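Local atomic coordinates of alpha-L-rhamnosidase (Streptomyces avermitilis, PDB entry 3W5M), a protein that removes terminal alpha-L-rhamnose residues from citrus flavonoid glycosides and gum arabic, and carries a separate calcium-dependent rhamnose-binding module. Residues I644-P649 against H916-S921; K611-I616 against W925-I930; F598-E603 against A651-E656. One frame throughout, in Å; residues are numbered along the deposited sequence.

Contact 1. Residues I644-P649 against H916-S921; sequences INVFAP and HYAYGS
A918 O is gripped twice by S921, which lies against helix 641-654: S921 OG donates at 2.8 Å nearly along the C=O axis, and the backbone N donates at 3.1 Å. With chi1 of 58°, S921 OG sits between the backbone N and the carbonyl carbon, close enough to reach back to this oxygen, while S921 CB rests 3.6 Å from V646 O. One residue before A918, Y917 meets F647 in an offset stack, the centroids 4.6 Å apart and the planes inclined by 12°. The offset puts Y917 CB squarely over the F647 centre, 3.7 Å away in a CH-pi contact, while the Y917 ring slides out toward F647 CB. At the F647 edge, near the ring plane, lie S921 N and G920 O; F647 CD1 comes to 3.3 Å from Y917 O. At the far end of the tyrosine, I644 CB is 3.7 Å from Y917 OH. V646 CG2 and A918 CB make a separate aliphatic touch. Helix 641-654 of the (alpha/alpha)6 barrel is thus fitted to the loop that carries H916, a rhamnose-binding residue, with the Y917 side chain about 4 Å from that of the sugar-binding D643. No hydrogen bond crosses between the segments, so their fit rests largely on ring and aliphatic surfaces, while the polar bonds of the turn shape the loop from within.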
loop_
_atom_site.group_PDB
_atom_site.type_symbol
_atom_site.label_atom_id
_atom_site.label_comp_id
_atom_site.label_asym_id
_atom_site.label_seq_id
_atom_site.Cartn_x
_atom_site.Cartn_y
_atom_site.Cartn_z
ATOM N N ILE A 644 1.010 -11.352 -0.318
ATOM C CA ILE A 644 2.065 -11.055 -1.284
ATOM C C ILE A 644 2.855 -12.322 -1.671
ATOM O O ILE A 644 3.282 -12.465 -2.828
ATOM C CB ILE A 644 2.957 -9.841 -0.868
ATOM C CG1 ILE A 644 3.839 -9.381 -2.046
ATOM C CG2 ILE A 644 3.813 -10.164 0.355
ATOM C CD1 ILE A 644 3.080 -9.023 -3.325
ATOM N N ASN A 645 2.989 -13.256 -0.734
ATOM C CA ASN A 645 3.534 -14.590 -1.034
ATOM C C ASN A 645 2.825 -15.159 -2.248
ATOM O O ASN A 645 3.460 -15.489 -3.236
ATOM C CB ASN A 645 3.365 -15.549 0.154
ATOM C CG ASN A 645 3.536 -17.013 -0.235
ATOM O OD1 ASN A 645 4.375 -17.350 -1.085
ATOM N ND2 ASN A 645 2.729 -17.893 0.373
ATOM N N VAL A 646 1.501 -15.249 -2.201
ATOM C CA VAL A 646 0.789 -15.870 -3.313
ATOM C C VAL A 646 0.807 -15.041 -4.612
ATOM O O VAL A 646 0.827 -15.602 -5.705
ATOM C CB VAL A 646 -0.639 -16.332 -2.901
ATOM C CG1 VAL A 646 -0.601 -17.075 -1.563
ATOM C CG2 VAL A 646 -1.606 -15.177 -2.806
ATOM N N PHE A 647 0.809 -13.712 -4.488
ATOM C CA PHE A 647 0.649 -12.833 -5.643
ATOM C C PHE A 647 1.946 -12.355 -6.311
ATOM O O PHE A 647 1.903 -11.900 -7.464
ATOM C CB PHE A 647 -0.235 -11.628 -5.270
ATOM C CG PHE A 647 -0.616 -10.756 -6.438
ATOM C CD1 PHE A 647 -1.521 -11.232 -7.409
ATOM C CD2 PHE A 647 -0.112 -9.462 -6.573
ATOM C CE1 PHE A 647 -1.918 -10.431 -8.468
ATOM C CE2 PHE A 647 -0.490 -8.669 -7.660
ATOM C CZ PHE A 647 -1.399 -9.146 -8.603
ATOM N N ALA A 648 3.084 -12.475 -5.621
ATOM C CA ALA A 648 4.337 -11.900 -6.142
ATOM C C ALA A 648 4.703 -12.272 -7.582
ATOM O O ALA A 648 5.054 -11.402 -8.355
ATOM C CB ALA A 648 5.506 -12.117 -5.191
ATOM N N PRO A 649 4.621 -13.568 -7.962
ATOM C CA PRO A 649 4.988 -13.889 -9.338
ATOM C C PRO A 649 4.104 -13.204 -10.383
ATOM O O PRO A 649 4.598 -12.784 -11.407
ATOM C CB PRO A 649 4.835 -15.410 -9.384
ATOM C CG PRO A 649 5.104 -15.814 -7.972
ATOM C CD PRO A 649 4.355 -14.784 -7.179
ATOM N N HIS A 916 -8.832 -7.431 -2.895
ATOM C CA HIS A 916 -7.648 -8.182 -2.447
ATOM C C HIS A 916 -7.011 -8.791 -3.690
ATOM O O HIS A 916 -7.722 -9.387 -4.501
ATOM C CB HIS A 916 -8.064 -9.367 -1.582
ATOM C CG HIS A 916 -8.105 -9.090 -0.113
ATOM N ND1 HIS A 916 -9.031 -8.235 0.456
ATOM C CD2 HIS A 916 -7.397 -9.618 0.914
ATOM C CE1 HIS A 916 -8.865 -8.217 1.766
ATOM N NE2 HIS A 916 -7.882 -9.046 2.072
ATOM N N TYR A 917 -5.692 -8.682 -3.865
ATOM C CA TYR A 917 -5.114 -9.221 -5.084
ATOM C C TYR A 917 -4.922 -10.754 -5.115
ATOM O O TYR A 917 -4.625 -11.295 -6.179
ATOM C CB TYR A 917 -3.795 -8.522 -5.499
ATOM C CG TYR A 917 -2.768 -8.293 -4.419
ATOM C CD1 TYR A 917 -2.288 -9.337 -3.610
ATOM C CD2 TYR A 917 -2.234 -7.036 -4.239
ATOM C CE1 TYR A 917 -1.336 -9.105 -2.625
ATOM C CE2 TYR A 917 -1.281 -6.791 -3.273
ATOM C CZ TYR A 917 -0.830 -7.820 -2.472
ATOM O OH TYR A 917 0.110 -7.541 -1.519
ATOM N N ALA A 918 -5.121 -11.433 -3.986
ATOM C CA ALA A 918 -4.721 -12.857 -3.854
ATOM C C ALA A 918 -5.219 -13.754 -4.998
ATOM O O ALA A 918 -4.430 -14.514 -5.595
ATOM C CB ALA A 918 -5.142 -13.427 -2.502
ATOM N N TYR A 919 -6.517 -13.682 -5.314
ATOM C CA TYR A 919 -7.061 -14.509 -6.403
ATOM C C TYR A 919 -6.697 -14.034 -7.811
ATOM O O TYR A 919 -6.958 -14.735 -8.788
ATOM C CB TYR A 919 -8.583 -14.724 -6.240
ATOM C CG TYR A 919 -8.921 -15.526 -4.989
ATOM C CD1 TYR A 919 -8.184 -16.665 -4.649
ATOM C CD2 TYR A 919 -9.975 -15.156 -4.148
ATOM C CE1 TYR A 919 -8.469 -17.399 -3.509
ATOM C CE2 TYR A 919 -10.270 -15.886 -3.010
ATOM C CZ TYR A 919 -9.515 -17.010 -2.699
ATOM O OH TYR A 919 -9.809 -17.737 -1.575
ATOM N N GLY A 920 -6.104 -12.846 -7.917
ATOM C CA GLY A 920 -5.472 -12.400 -9.164
ATOM C C GLY A 920 -4.193 -13.164 -9.509
ATOM O O GLY A 920 -3.604 -12.936 -10.567
ATOM N N SER A 921 -3.786 -14.084 -8.634
ATOM C CA SER A 921 -2.611 -14.957 -8.884
ATOM C C SER A 921 -2.761 -15.898 -10.077
ATOM O O SER A 921 -1.779 -16.498 -10.528
ATOM C CB SER A 921 -2.204 -15.730 -7.628
ATOM O OG SER A 921 -3.260 -16.540 -7.104
#

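Contact 2. Residues K611-I616 against W925-I930; sequences KLHSNI and WMYANI
H613 ND1 and Y927 OH share a hydrogen bond of 2.8 Å, bent to 152°, in which either atom could be the donor. The hydroxyl lies in the imidazole plane, at the ring's edge. The two rings meet rim to rim with their planes perpendicular, centroids 5.6 Å apart, neither covering the other's face. Y927 leaves its helix with CG anti to the carbonyl carbon (chi1 -52°), and the length of the phenol then carries OH across to the histidine; H613 CG, anti to its own N, brings ND1 to the hydroxyl. Y927 OH also sits 3.9 Å from I616 CG2, the two side chains arriving from opposite directions. Helix 607-622 opens the catalytic (alpha/alpha)6 domain and helix 923-929 comes at its end, so the contact joins the domain's first and last helices. Their local axes are 12.2 Å apart, a distance spanned by side chains. A phenylalanine in place of Y927 would probably leave H613 ND1 without this partner and the imidazole more able to turn. M926 lies beside the tyrosine and reaches toward helix 607-622. Its chain is bent at the sulfur (chi3 -65°), which turns CE to where it touches both L612 and I616. M926 CE is 4.1 Å from I616 CD1, and M926 SD is equally far from L612 CD2, the methionine crossing both side chains obliquely. F602 also meets the imidazole ring.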
loop_
_atom_site.group_PDB
_atom_site.type_symbol
_atom_site.label_atom_id
_atom_site.label_comp_id
_atom_site.label_asym_id
_atom_site.label_seq_id
_atom_site.Cartn_x
_atom_site.Cartn_y
_atom_site.Cartn_z
ATOM N N LYS A 611 -10.943 -8.743 -19.482
ATOM C CA LYS A 611 -11.461 -8.154 -18.233
ATOM C C LYS A 611 -10.755 -8.694 -16.996
ATOM O O LYS A 611 -10.409 -7.935 -16.072
ATOM C CB LYS A 611 -12.981 -8.354 -18.114
ATOM C CG LYS A 611 -13.607 -7.605 -16.944
ATOM C CD LYS A 611 -13.259 -6.126 -17.005
ATOM C CE LYS A 611 -14.149 -5.319 -16.082
ATOM N NZ LYS A 611 -13.808 -3.864 -16.198
ATOM N N LEU A 612 -10.525 -10.006 -16.970
ATOM C CA LEU A 612 -9.807 -10.605 -15.887
ATOM C C LEU A 612 -8.398 -9.967 -15.694
ATOM O O LEU A 612 -8.016 -9.587 -14.558
ATOM C CB LEU A 612 -9.703 -12.134 -16.090
ATOM C CG LEU A 612 -8.991 -12.885 -14.978
ATOM C CD1 LEU A 612 -9.626 -12.635 -13.617
ATOM C CD2 LEU A 612 -8.986 -14.384 -15.309
ATOM N N HIS A 613 -7.665 -9.837 -16.795
ATOM C CA HIS A 613 -6.366 -9.172 -16.816
ATOM C C HIS A 613 -6.467 -7.711 -16.319
ATOM O O HIS A 613 -5.694 -7.306 -15.450
ATOM C CB HIS A 613 -5.783 -9.207 -18.208
ATOM C CG HIS A 613 -4.591 -8.332 -18.381
ATOM N ND1 HIS A 613 -3.374 -8.599 -17.787
ATOM C CD2 HIS A 613 -4.428 -7.190 -19.089
ATOM C CE1 HIS A 613 -2.514 -7.658 -18.128
ATOM N NE2 HIS A 613 -3.128 -6.791 -18.916
ATOM N N SER A 614 -7.428 -6.948 -16.840
ATOM C CA SER A 614 -7.660 -5.581 -16.343
ATOM C C SER A 614 -7.867 -5.577 -14.816
ATOM O O SER A 614 -7.238 -4.782 -14.098
ATOM C CB SER A 614 -8.871 -4.952 -17.029
ATOM O OG SER A 614 -8.988 -3.588 -16.620
ATOM N N ASN A 615 -8.701 -6.484 -14.319
ATOM C CA ASN A 615 -9.014 -6.576 -12.887
ATOM C C ASN A 615 -7.785 -6.899 -12.039
ATOM O O ASN A 615 -7.595 -6.337 -10.952
ATOM C CB ASN A 615 -10.142 -7.575 -12.626
ATOM C CG ASN A 615 -11.489 -7.120 -13.187
ATOM O OD1 ASN A 615 -11.595 -6.089 -13.867
ATOM N ND2 ASN A 615 -12.525 -7.890 -12.904
ATOM N N ILE A 616 -6.973 -7.830 -12.527
ATOM C CA ILE A 616 -5.680 -8.136 -11.906
ATOM C C ILE A 616 -4.794 -6.879 -11.736
ATOM O O ILE A 616 -4.268 -6.657 -10.653
ATOM C CB ILE A 616 -4.915 -9.222 -12.703
ATOM C CG1 ILE A 616 -5.663 -10.554 -12.577
ATOM C CG2 ILE A 616 -3.488 -9.386 -12.172
ATOM C CD1 ILE A 616 -5.257 -11.581 -13.616
ATOM N N TRP A 925 -0.470 -17.676 -14.687
ATOM C CA TRP A 925 -0.794 -18.799 -15.575
ATOM C C TRP A 925 -1.181 -18.312 -16.973
ATOM O O TRP A 925 -0.741 -18.859 -17.979
ATOM C CB TRP A 925 -1.869 -19.709 -14.972
ATOM C CG TRP A 925 -2.137 -20.922 -15.853
ATOM C CD1 TRP A 925 -1.545 -22.169 -15.749
ATOM C CD2 TRP A 925 -3.032 -20.991 -16.984
ATOM N NE1 TRP A 925 -2.039 -23.006 -16.746
ATOM C CE2 TRP A 925 -2.940 -22.309 -17.513
ATOM C CE3 TRP A 925 -3.915 -20.076 -17.592
ATOM C CZ2 TRP A 925 -3.692 -22.727 -18.623
ATOM C CZ3 TRP A 925 -4.663 -20.493 -18.697
ATOM C CH2 TRP A 925 -4.546 -21.809 -19.198
ATOM N N MET A 926 -1.977 -17.248 -17.048
ATOM C CA MET A 926 -2.324 -16.697 -18.321
ATOM C C MET A 926 -1.096 -16.177 -19.073
ATOM O O MET A 926 -0.995 -16.353 -20.290
ATOM C CB MET A 926 -3.348 -15.561 -18.153
ATOM C CG MET A 926 -4.679 -15.984 -17.567
ATOM S SD MET A 926 -6.029 -14.892 -18.093
ATOM C CE MET A 926 -5.474 -13.377 -17.303
ATOM N N TYR A 927 -0.178 -15.516 -18.367
ATOM C CA TYR A 927 0.915 -14.838 -19.042
ATOM C C TYR A 927 1.890 -15.890 -19.552
ATOM O O TYR A 927 2.374 -15.773 -20.670
ATOM C CB TYR A 927 1.594 -13.784 -18.123
ATOM C CG TYR A 927 0.596 -12.822 -17.506
ATOM C CD1 TYR A 927 -0.555 -12.423 -18.207
ATOM C CD2 TYR A 927 0.773 -12.337 -16.218
ATOM C CE1 TYR A 927 -1.484 -11.557 -17.636
ATOM C CE2 TYR A 927 -0.168 -11.486 -15.635
ATOM C CZ TYR A 927 -1.279 -11.084 -16.360
ATOM O OH TYR A 927 -2.197 -10.226 -15.767
ATOM N N ALA A 928 2.085 -16.942 -18.753
ATOM C CA ALA A 928 3.008 -18.036 -19.091
ATOM C C ALA A 928 2.463 -18.968 -20.178
ATOM O O ALA A 928 3.227 -19.452 -21.005
ATOM C CB ALA A 928 3.399 -18.819 -17.845
ATOM N N ASN A 929 1.142 -19.155 -20.216
ATOM C CA ASN A 929 0.524 -20.205 -21.062
ATOM C C ASN A 929 -0.351 -19.731 -22.207
ATOM O O ASN A 929 -0.386 -20.363 -23.272
ATOM C CB ASN A 929 -0.249 -21.166 -20.188
ATOM C CG ASN A 929 0.621 -21.817 -19.141
ATOM O OD1 ASN A 929 0.515 -21.513 -17.957
ATOM N ND2 ASN A 929 1.499 -22.710 -19.568
ATOM N N ILE A 930 -1.045 -18.610 -22.029
ATOM C CA ILE A 930 -1.829 -18.078 -23.125
ATOM C C ILE A 930 -0.938 -17.150 -23.921
ATOM O O ILE A 930 -0.830 -17.272 -25.142
ATOM C CB ILE A 930 -3.142 -17.376 -22.656
ATOM C CG1 ILE A 930 -3.983 -18.352 -21.829
ATOM C CG2 ILE A 930 -3.888 -16.792 -23.866
ATOM C CD1 ILE A 930 -5.198 -17.760 -21.127
#

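Contact 3. Residues F598-E603 against A651-E656; sequences FTFEFE and AAYTME
T599 seizes two successive carbonyls in the last turn of helix 641-654: its N donates to T654 O at 2.8 Å and its OG1 to Y653 O at 2.7 Å. Neither donor follows a lone pair; both stand well above the carbonyl planes. T599 OG1 lies between the backbone N and the carbonyl carbon (chi1 51°), which places it to reach Y653 O. Two waters extend the grip. One donates to T599 OG1 and A652 O, the other to F600 O and T654 O, so T654 O receives both a backbone N-H and a water. Where the helix ends, F598 and M655 form a single backbone bridge, and their side chains run alongside each other. M655 CG touches F598 CD2 at 3.6 Å, M655 CE lies over one face toward the rim, and M655 SD makes an oblique Met-aromatic contact 4.5 Å from the F598 ring centroid. F600 takes the edge of Y653 against its face in an offset edge-to-face pair, planes at 87°; F600 CE2 lies 3.6 Å from Y653 CD1. Y653 OH itself bonds I933 O. Strand 600-604 is an edge strand of an antiparallel sheet, paired with strand 955-962; T654 OG1 is hydrogen-bonded to Q620 NE2 of helix 607-622, and F600 and Y653 meet Y927 of helix 923-929.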
loop_
_atom_site.group_PDB
_atom_site.type_symbol
_atom_site.label_atom_id
_atom_site.label_comp_id
_atom_site.label_asym_id
_atom_site.label_seq_id
_atom_site.Cartn_x
_atom_site.Cartn_y
_atom_site.Cartn_z
ATOM N N PHE A 598 3.769 -0.011 -15.741
ATOM C CA PHE A 598 3.134 -1.293 -16.057
ATOM C C PHE A 598 3.975 -1.999 -17.107
ATOM O O PHE A 598 4.502 -1.372 -18.007
ATOM C CB PHE A 598 1.687 -1.076 -16.538
ATOM C CG PHE A 598 0.793 -0.562 -15.451
ATOM C CD1 PHE A 598 0.688 0.816 -15.216
ATOM C CD2 PHE A 598 0.134 -1.453 -14.605
ATOM C CE1 PHE A 598 -0.089 1.280 -14.155
ATOM C CE2 PHE A 598 -0.658 -0.989 -13.553
ATOM C CZ PHE A 598 -0.764 0.382 -13.333
ATOM N N THR A 599 4.136 -3.309 -16.969
ATOM C CA THR A 599 5.133 -3.996 -17.777
ATOM C C THR A 599 4.574 -5.210 -18.521
ATOM O O THR A 599 5.344 -6.013 -19.061
ATOM C CB THR A 599 6.323 -4.465 -16.903
ATOM O OG1 THR A 599 5.816 -5.179 -15.774
ATOM C CG2 THR A 599 7.164 -3.243 -16.421
ATOM N N PHE A 600 3.254 -5.356 -18.574
ATOM C CA PHE A 600 2.680 -6.469 -19.330
ATOM C C PHE A 600 1.408 -6.097 -20.055
ATOM O O PHE A 600 0.378 -5.835 -19.419
ATOM C CB PHE A 600 2.420 -7.694 -18.430
ATOM C CG PHE A 600 2.403 -9.006 -19.191
ATOM C CD1 PHE A 600 1.244 -9.462 -19.816
ATOM C CD2 PHE A 600 3.566 -9.783 -19.297
ATOM C CE1 PHE A 600 1.244 -10.662 -20.522
ATOM C CE2 PHE A 600 3.557 -10.979 -19.999
ATOM C CZ PHE A 600 2.396 -11.414 -20.610
ATOM N N GLU A 601 1.480 -6.084 -21.384
ATOM C CA GLU A 601 0.291 -5.868 -22.224
ATOM C C GLU A 601 -0.223 -7.232 -22.658
ATOM O O GLU A 601 0.550 -8.039 -23.160
ATOM C CB GLU A 601 0.646 -5.067 -23.465
ATOM C CG GLU A 601 1.459 -3.815 -23.214
ATOM C CD GLU A 601 0.663 -2.565 -23.482
ATOM O OE1 GLU A 601 -0.377 -2.679 -24.171
ATOM O OE2 GLU A 601 1.074 -1.473 -23.014
ATOM N N PHE A 602 -1.517 -7.480 -22.478
ATOM C CA PHE A 602 -2.101 -8.793 -22.727
ATOM C C PHE A 602 -3.460 -8.584 -23.367
ATOM O O PHE A 602 -4.279 -7.822 -22.836
ATOM C CB PHE A 602 -2.239 -9.527 -21.399
ATOM C CG PHE A 602 -2.896 -10.885 -21.484
ATOM C CD1 PHE A 602 -2.221 -11.978 -22.005
ATOM C CD2 PHE A 602 -4.178 -11.074 -20.982
ATOM C CE1 PHE A 602 -2.826 -13.243 -22.046
ATOM C CE2 PHE A 602 -4.792 -12.319 -21.018
ATOM C CZ PHE A 602 -4.110 -13.410 -21.546
ATOM N N GLU A 603 -3.702 -9.267 -24.496
ATOM C CA GLU A 603 -4.992 -9.188 -25.180
ATOM C C GLU A 603 -5.283 -10.494 -25.901
ATOM O O GLU A 603 -4.417 -11.035 -26.588
ATOM C CB GLU A 603 -5.008 -8.021 -26.162
ATOM C CG GLU A 603 -6.352 -7.794 -26.833
ATOM C CD GLU A 603 -6.301 -6.695 -27.876
ATOM O OE1 GLU A 603 -5.192 -6.174 -28.168
ATOM O OE2 GLU A 603 -7.383 -6.352 -28.407
ATOM N N ALA A 651 2.473 -10.269 -9.859
ATOM C CA ALA A 651 2.835 -8.848 -9.694
ATOM C C ALA A 651 4.069 -8.491 -10.500
ATOM O O ALA A 651 4.128 -7.417 -11.100
ATOM C CB ALA A 651 3.092 -8.538 -8.222
ATOM N N ALA A 652 5.049 -9.400 -10.521
ATOM C CA ALA A 652 6.296 -9.168 -11.267
ATOM C C ALA A 652 6.174 -9.278 -12.792
ATOM O O ALA A 652 7.121 -8.913 -13.511
ATOM C CB ALA A 652 7.411 -10.079 -10.758
ATOM N N TYR A 653 5.045 -9.793 -13.302
ATOM C CA TYR A 653 4.745 -9.644 -14.719
ATOM C C TYR A 653 4.160 -8.254 -14.994
ATOM O O TYR A 653 4.576 -7.557 -15.933
ATOM C CB TYR A 653 3.717 -10.691 -15.167
ATOM C CG TYR A 653 4.230 -12.073 -15.567
ATOM C CD1 TYR A 653 4.735 -12.316 -16.853
ATOM C CD2 TYR A 653 4.122 -13.141 -14.705
ATOM C CE1 TYR A 653 5.165 -13.597 -17.238
ATOM C CE2 TYR A 653 4.544 -14.426 -15.083
ATOM C CZ TYR A 653 5.055 -14.642 -16.353
ATOM O OH TYR A 653 5.459 -15.932 -16.726
ATOM N N THR A 654 3.188 -7.851 -14.185
ATOM C CA THR A 654 2.327 -6.745 -14.599
ATOM C C THR A 654 2.839 -5.339 -14.280
ATOM O O THR A 654 2.497 -4.416 -14.994
ATOM C CB THR A 654 0.906 -6.930 -14.100
ATOM O OG1 THR A 654 0.981 -7.496 -12.800
ATOM C CG2 THR A 654 0.150 -7.920 -15.021
ATOM N N MET A 655 3.652 -5.181 -13.235
ATOM C CA MET A 655 4.333 -3.894 -12.983
ATOM C C MET A 655 5.779 -4.177 -12.628
ATOM O O MET A 655 6.110 -5.282 -12.167
ATOM C CB MET A 655 3.715 -3.165 -11.798
ATOM C CG MET A 655 2.272 -2.771 -11.988
ATOM S SD MET A 655 1.546 -1.977 -10.538
ATOM C CE MET A 655 2.296 -0.335 -10.545
ATOM N N GLU A 656 6.641 -3.201 -12.871
ATOM C CA GLU A 656 7.997 -3.273 -12.344
ATOM C C GLU A 656 7.874 -3.262 -10.815
ATOM O O GLU A 656 7.542 -2.253 -10.208
ATOM C CB GLU A 656 8.874 -2.134 -12.862
ATOM C CG GLU A 656 10.319 -2.221 -12.340
ATOM C CD GLU A 656 10.558 -1.412 -11.068
ATOM O OE1 GLU A 656 10.416 -0.168 -11.116
ATOM O OE2 GLU A 656 10.905 -2.000 -9.998
HETATM O O HOH W 1 8.168 -6.453 -14.373
HETATM O O HOH W 2 0.293 -4.474 -16.854
#

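Contacts 1 and 3 lie at successive levels of helix 641-654, their centres 14 Å apart. Contact 2 joins helices 607-622 and 923-929 next to it, 12 Å from contact 1 and 10 Å from contact 3, centre to centre. I616 links contact 2 to contact 1, I616 CD1 lying 3.7 Å from G920 O. Y927 links it to contact 3, with Y927 OH 3.4 Å from T654 CG2 and Y927 CD1 3.4 Å from F600 CE1. Along the chain, contact 1 is nested inside the loop that contact 2 closes. Contact 1 includes the rhamnose-binding H916; the I616 side chain is about 11 Å from that of H916, and contact 3 lies away from the sugar sites, where strand 600-604 pairs with strand 955-962.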